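Local atomic coordinates of pectinesterase (Sitophilus oryzae, PDB entry 4PMH), a protein that hydrolyses the methyl esters of pectin galacturonosyl residues, releasing methanol, and probably helps the rice weevil digest plant cell walls. Residues 255-259 with 291-295; 229-235 with 263-268. All blocks are in the same frame, centred on the assembly; numbering follows the deposited sequence.

Contact 1 (255-259 with 291-295); sequences FAPDT and AWDSG
Asp-258 and Trp-292 lie side by side and point the same way, the carboxylate laid almost flat over one face of the indole. The two planes differ by only 13°, and the overlap falls on the rim of the six-membered ring: Asp-258 CG is 3.5 Å from Trp-292 CE3. Ser-294 CB lies 3.6 Å above the plane of the Trp-292 indole, offset toward the rim. A small flat group suits this place, because it can cover part of the ring and still offer oxygens to polar partners. The indole gets there with its CG anti to the backbone N (chi1 177°), which carries the ring out alongside the aspartate.

Two hydrogen bonds join the segments. Ser-294 OG donates to Asp-258 OD2 at 2.6 Å, a short bond made to the anti lone pair, and so helps fix the rotation of the carboxylate above the ring. Trp-292 N donates to Pro-257 O at 3.0 Å. Proline can offer only this carbonyl, since its own nitrogen has no hydrogen.

Close contacts fill in the rest. Trp-292 O accepts a CA-H...O contact from Asp-258 CA at 3.2 Å, and Ala-256 CB touches Trp-292 CB, where a methyl is small enough to sit beside Asp-226, the probable nucleophile. Trp-292 itself probably binds substrate, so the contact probably helps to shape the substrate cleft.

Segment 255-259 is the end of strand 252-257 and the loop that follows; the loop 291-295 runs out of the neighbouring parallel strand 286-290 of the right-handed beta-helix. Phe-229, on strand 229-230 at the far side of 252-257, meets the indole with the rings at about 60°, while Pro-257 and Ala-291 rest on Phe-356 of strand 355-359.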
loop_
_atom_site.group_PDB
_atom_site.type_symbol
_atom_site.label_atom_id
_atom_site.label_comp_id
_atom_site.label_asym_id
_atom_site.label_seq_id
_atom_site.Cartn_x
_atom_site.Cartn_y
_atom_site.Cartn_z
ATOM N N PHE A 255 -7.502 -5.722 -1.234
ATOM C CA PHE A 255 -6.443 -5.543 -2.215
ATOM C C PHE A 255 -6.967 -5.203 -3.604
ATOM O O PHE A 255 -7.939 -5.795 -4.067
ATOM C CB PHE A 255 -5.582 -6.806 -2.306
ATOM C CG PHE A 255 -4.923 -7.182 -1.008
ATOM C CD1 PHE A 255 -3.755 -6.578 -0.610
ATOM C CD2 PHE A 255 -5.495 -8.126 -0.172
ATOM C CE1 PHE A 255 -3.152 -6.913 0.598
ATOM C CE2 PHE A 255 -4.905 -8.478 1.032
ATOM C CZ PHE A 255 -3.736 -7.868 1.418
ATOM N N ALA A 256 -6.308 -4.251 -4.263
ATOM C CA ALA A 256 -6.596 -3.902 -5.650
ATOM C C ALA A 256 -5.292 -3.726 -6.431
ATOM O O ALA A 256 -4.915 -2.624 -6.775
ATOM C CB ALA A 256 -7.476 -2.651 -5.752
ATOM N N PRO A 257 -4.614 -4.844 -6.754
ATOM C CA PRO A 257 -3.385 -4.746 -7.552
ATOM C C PRO A 257 -3.602 -4.505 -9.037
ATOM O O PRO A 257 -4.568 -5.022 -9.615
ATOM C CB PRO A 257 -2.689 -6.105 -7.317
ATOM C CG PRO A 257 -3.677 -6.960 -6.602
ATOM C CD PRO A 257 -4.992 -6.241 -6.497
ATOM N N ASP A 258 -2.717 -3.692 -9.634
ATOM C CA ASP A 258 -2.691 -3.482 -11.088
ATOM C C ASP A 258 -1.360 -3.970 -11.660
ATOM O O ASP A 258 -0.836 -3.448 -12.654
ATOM C CB ASP A 258 -3.001 -2.015 -11.454
ATOM C CG ASP A 258 -1.845 -1.051 -11.209
ATOM O OD1 ASP A 258 -0.999 -1.275 -10.319
ATOM O OD2 ASP A 258 -1.845 0.001 -11.903
ATOM N N THR A 259 -0.840 -5.017 -11.034
ATOM C CA THR A 259 0.399 -5.641 -11.450
ATOM C C THR A 259 0.465 -5.858 -12.956
ATOM O O THR A 259 -0.454 -6.422 -13.566
ATOM C CB THR A 259 0.553 -7.021 -10.790
ATOM O OG1 THR A 259 0.091 -6.972 -9.429
ATOM C CG2 THR A 259 1.997 -7.460 -10.858
ATOM N N ALA A 291 -9.218 -6.907 -9.140
ATOM C CA ALA A 291 -8.185 -6.397 -10.012
ATOM C C ALA A 291 -8.427 -4.914 -10.238
ATOM O O ALA A 291 -9.571 -4.495 -10.514
ATOM C CB ALA A 291 -8.202 -7.148 -11.329
ATOM N N TRP A 292 -7.362 -4.128 -10.050
ATOM C CA TRP A 292 -7.352 -2.736 -10.511
ATOM C C TRP A 292 -6.844 -2.786 -11.933
ATOM O O TRP A 292 -5.655 -2.974 -12.189
ATOM C CB TRP A 292 -6.510 -1.812 -9.633
ATOM C CG TRP A 292 -6.451 -0.372 -10.159
ATOM C CD1 TRP A 292 -7.382 0.264 -10.954
ATOM C CD2 TRP A 292 -5.417 0.582 -9.909
ATOM N NE1 TRP A 292 -6.972 1.569 -11.220
ATOM C CE2 TRP A 292 -5.773 1.782 -10.581
ATOM C CE3 TRP A 292 -4.225 0.547 -9.171
ATOM C CZ2 TRP A 292 -4.966 2.917 -10.548
ATOM C CZ3 TRP A 292 -3.424 1.667 -9.150
ATOM C CH2 TRP A 292 -3.797 2.840 -9.824
ATOM N N ASP A 293 -7.790 -2.662 -12.855
ATOM C CA ASP A 293 -7.541 -2.778 -14.275
ATOM C C ASP A 293 -7.238 -1.354 -14.770
ATOM O O ASP A 293 -8.028 -0.773 -15.550
ATOM C CB ASP A 293 -8.789 -3.378 -14.988
ATOM C CG ASP A 293 -8.784 -4.915 -15.027
ATOM O OD1 ASP A 293 -7.825 -5.555 -14.499
ATOM O OD2 ASP A 293 -9.737 -5.472 -15.625
ATOM N N SER A 294 -6.130 -0.787 -14.292
ATOM C CA SER A 294 -5.775 0.616 -14.626
ATOM C C SER A 294 -5.648 0.838 -16.128
ATOM O O SER A 294 -5.013 0.055 -16.839
ATOM C CB SER A 294 -4.490 1.098 -13.932
ATOM O OG SER A 294 -3.510 0.087 -13.874
ATOM N N GLY A 295 -6.294 1.900 -16.594
ATOM C CA GLY A 295 -6.288 2.276 -18.005
ATOM C C GLY A 295 -7.156 1.428 -18.907
ATOM O O GLY A 295 -7.102 1.581 -20.120
#

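Contact 2 (229-235 with 263-268); sequences FGGGSAI and KMYGYF
Ala-234 and Tyr-267 pair in parallel, as do Ile-235 and Phe-268, and around these pairs the contact is tight. Ala-234 N donates to Gly-266 O at 3.0 Å, and Phe-268 N donates to Ala-234 O at 2.9 Å. Alanine suits the face it shares with Tyr-267: its CB comes to 3.6 Å from Tyr-267 CD1, and so small a side chain lets the phenol lie obliquely past it. The ring reaches past Gly-232 to Gly-230. Glycine suits position 230: a side chain would press on Tyr-267 OH and, at these backbone angles, on the carbonyl O of the residue before. Tyr-267 OH is hydrogen-bonded to Ala-204 O. On the other face, Ile-235 CG2 meets the edge of the Phe-268 ring. The buried Ser-233 OG donates to Tyr-265 O at 2.6 Å.

The looser side is that of the partly exposed Lys-263. It bends at chi3, and its long chain brings NZ to 2.9 Å from Gly-231 O. A water bridges the two polar side chains, donating to Ser-233 OG and accepting from Lys-263 NZ.

Strands 233-237 and 267-270 are successive neighbours in a long parallel sheet of the beta-helix. Strands 213-217 and 311-315 flank them, and helix 23-27 covers Ile-235 through Tyr-26 and Leu-27.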
loop_
_atom_site.group_PDB
_atom_site.type_symbol
_atom_site.label_atom_id
_atom_site.label_comp_id
_atom_site.label_asym_id
_atom_site.label_seq_id
_atom_site.Cartn_x
_atom_site.Cartn_y
_atom_site.Cartn_z
ATOM N N PHE A 229 -3.413 -1.011 -2.826
ATOM C CA PHE A 229 -3.602 -0.979 -4.256
ATOM C C PHE A 229 -2.354 -0.491 -4.983
ATOM O O PHE A 229 -1.515 0.222 -4.412
ATOM C CB PHE A 229 -4.823 -0.098 -4.593
ATOM C CG PHE A 229 -4.538 1.392 -4.578
ATOM C CD1 PHE A 229 -4.452 2.086 -3.378
ATOM C CD2 PHE A 229 -4.388 2.102 -5.767
ATOM C CE1 PHE A 229 -4.186 3.449 -3.356
ATOM C CE2 PHE A 229 -4.139 3.480 -5.754
ATOM C CZ PHE A 229 -4.035 4.147 -4.538
ATOM N N GLY A 230 -2.218 -0.921 -6.234
ATOM C CA GLY A 230 -1.055 -0.571 -7.047
ATOM C C GLY A 230 -0.300 -1.740 -7.623
ATOM O O GLY A 230 -0.763 -2.896 -7.589
ATOM N N GLY A 231 0.898 -1.449 -8.136
ATOM C CA GLY A 231 1.603 -2.371 -9.005
ATOM C C GLY A 231 2.990 -2.828 -8.591
ATOM O O GLY A 231 3.704 -3.402 -9.404
ATOM N N GLY A 232 3.374 -2.605 -7.348
ATOM C CA GLY A 232 4.715 -2.952 -6.908
ATOM C C GLY A 232 4.849 -4.438 -6.638
ATOM O O GLY A 232 3.854 -5.180 -6.628
ATOM N N SER A 233 6.088 -4.872 -6.440
ATOM C CA SER A 233 6.356 -6.150 -5.822
ATOM C C SER A 233 6.412 -5.890 -4.335
ATOM O O SER A 233 7.439 -5.451 -3.823
ATOM C CB SER A 233 7.681 -6.730 -6.298
ATOM O OG SER A 233 7.620 -7.144 -7.649
ATOM N N ALA A 234 5.315 -6.152 -3.632
ATOM C CA ALA A 234 5.205 -5.767 -2.219
ATOM C C ALA A 234 4.962 -6.980 -1.343
ATOM O O ALA A 234 4.028 -7.740 -1.579
ATOM C CB ALA A 234 4.097 -4.742 -2.026
ATOM N N ILE A 235 5.837 -7.155 -0.353
ATOM C CA ILE A 235 5.777 -8.250 0.601
ATOM C C ILE A 235 5.244 -7.718 1.926
ATOM O O ILE A 235 5.717 -6.685 2.419
ATOM C CB ILE A 235 7.181 -8.841 0.821
ATOM C CG1 ILE A 235 7.678 -9.449 -0.485
ATOM C CG2 ILE A 235 7.194 -9.844 1.961
ATOM C CD1 ILE A 235 9.184 -9.608 -0.547
ATOM N N LYS A 263 4.911 -9.084 -15.069
ATOM C CA LYS A 263 5.508 -9.133 -13.736
ATOM C C LYS A 263 4.971 -10.359 -12.999
ATOM O O LYS A 263 3.768 -10.490 -12.793
ATOM C CB LYS A 263 5.195 -7.832 -12.963
ATOM C CG LYS A 263 6.098 -7.576 -11.763
ATOM C CD LYS A 263 5.722 -6.315 -10.972
ATOM C CE LYS A 263 6.291 -5.041 -11.553
ATOM N NZ LYS A 263 6.336 -3.919 -10.571
ATOM N N MET A 264 5.884 -11.239 -12.596
ATOM C CA MET A 264 5.560 -12.443 -11.850
ATOM C C MET A 264 5.120 -12.146 -10.414
ATOM O O MET A 264 4.230 -12.803 -9.871
ATOM C CB MET A 264 6.809 -13.343 -11.774
ATOM C CG MET A 264 6.711 -14.695 -12.457
ATOM S SD MET A 264 7.845 -15.867 -11.663
ATOM C CE MET A 264 6.726 -17.138 -11.085
ATOM N N TYR A 265 5.817 -11.205 -9.794
ATOM C CA TYR A 265 5.679 -10.916 -8.377
ATOM C C TYR A 265 4.933 -9.614 -8.124
ATOM O O TYR A 265 5.505 -8.529 -8.242
ATOM C CB TYR A 265 7.073 -10.870 -7.728
ATOM C CG TYR A 265 7.821 -12.170 -7.942
ATOM C CD1 TYR A 265 7.403 -13.321 -7.315
ATOM C CD2 TYR A 265 8.892 -12.250 -8.820
ATOM C CE1 TYR A 265 8.061 -14.533 -7.519
ATOM C CE2 TYR A 265 9.551 -13.451 -9.034
ATOM C CZ TYR A 265 9.128 -14.585 -8.385
ATOM O OH TYR A 265 9.765 -15.789 -8.593
ATOM N N GLY A 266 3.660 -9.741 -7.745
ATOM C CA GLY A 266 2.869 -8.605 -7.294
ATOM C C GLY A 266 2.902 -8.540 -5.785
ATOM O O GLY A 266 3.949 -8.275 -5.188
ATOM N N TYR A 267 1.765 -8.814 -5.159
ATOM C CA TYR A 267 1.634 -8.699 -3.707
ATOM C C TYR A 267 1.756 -10.084 -3.040
ATOM O O TYR A 267 1.178 -11.054 -3.498
ATOM C CB TYR A 267 0.309 -8.015 -3.363
ATOM C CG TYR A 267 0.198 -6.546 -3.724
ATOM C CD1 TYR A 267 1.321 -5.768 -4.009
ATOM C CD2 TYR A 267 -1.058 -5.910 -3.740
ATOM C CE1 TYR A 267 1.209 -4.406 -4.292
ATOM C CE2 TYR A 267 -1.172 -4.563 -4.018
ATOM C CZ TYR A 267 -0.037 -3.817 -4.311
ATOM O OH TYR A 267 -0.157 -2.481 -4.571
ATOM N N PHE A 268 2.554 -10.163 -1.982
ATOM C CA PHE A 268 2.726 -11.379 -1.196
ATOM C C PHE A 268 2.397 -11.083 0.262
ATOM O O PHE A 268 3.088 -10.279 0.929
ATOM C CB PHE A 268 4.164 -11.870 -1.316
ATOM C CG PHE A 268 4.416 -13.203 -0.685
ATOM C CD1 PHE A 268 3.713 -14.325 -1.060
ATOM C CD2 PHE A 268 5.399 -13.332 0.261
ATOM C CE1 PHE A 268 3.977 -15.559 -0.480
ATOM C CE2 PHE A 268 5.686 -14.557 0.838
ATOM C CZ PHE A 268 4.975 -15.667 0.475
HETATM O O HOH W 1 8.391 -5.038 -9.267
#

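The contacts meet on one sheet of the beta-helix, and contact 2 also reaches the sheet of strands 233-237 and 267-270: strand 252-257 of contact 1 lies beside strand 229-230 of contact 2, and Asp-258 N probably bonds to Gly-230 O at 2.9 Å. Contact 2 is the more buried, holding regular parallel strands together with backbone bonds and close apolar side chains, with lysine and water at its looser turn. Contact 1 is partly buried, and largely loop: side-chain contacts, a carboxylate over an indole and a serine bond, add to a single backbone bond. Phe-229 connects them, touching both Trp-292 and Asp-200, the probable proton donor.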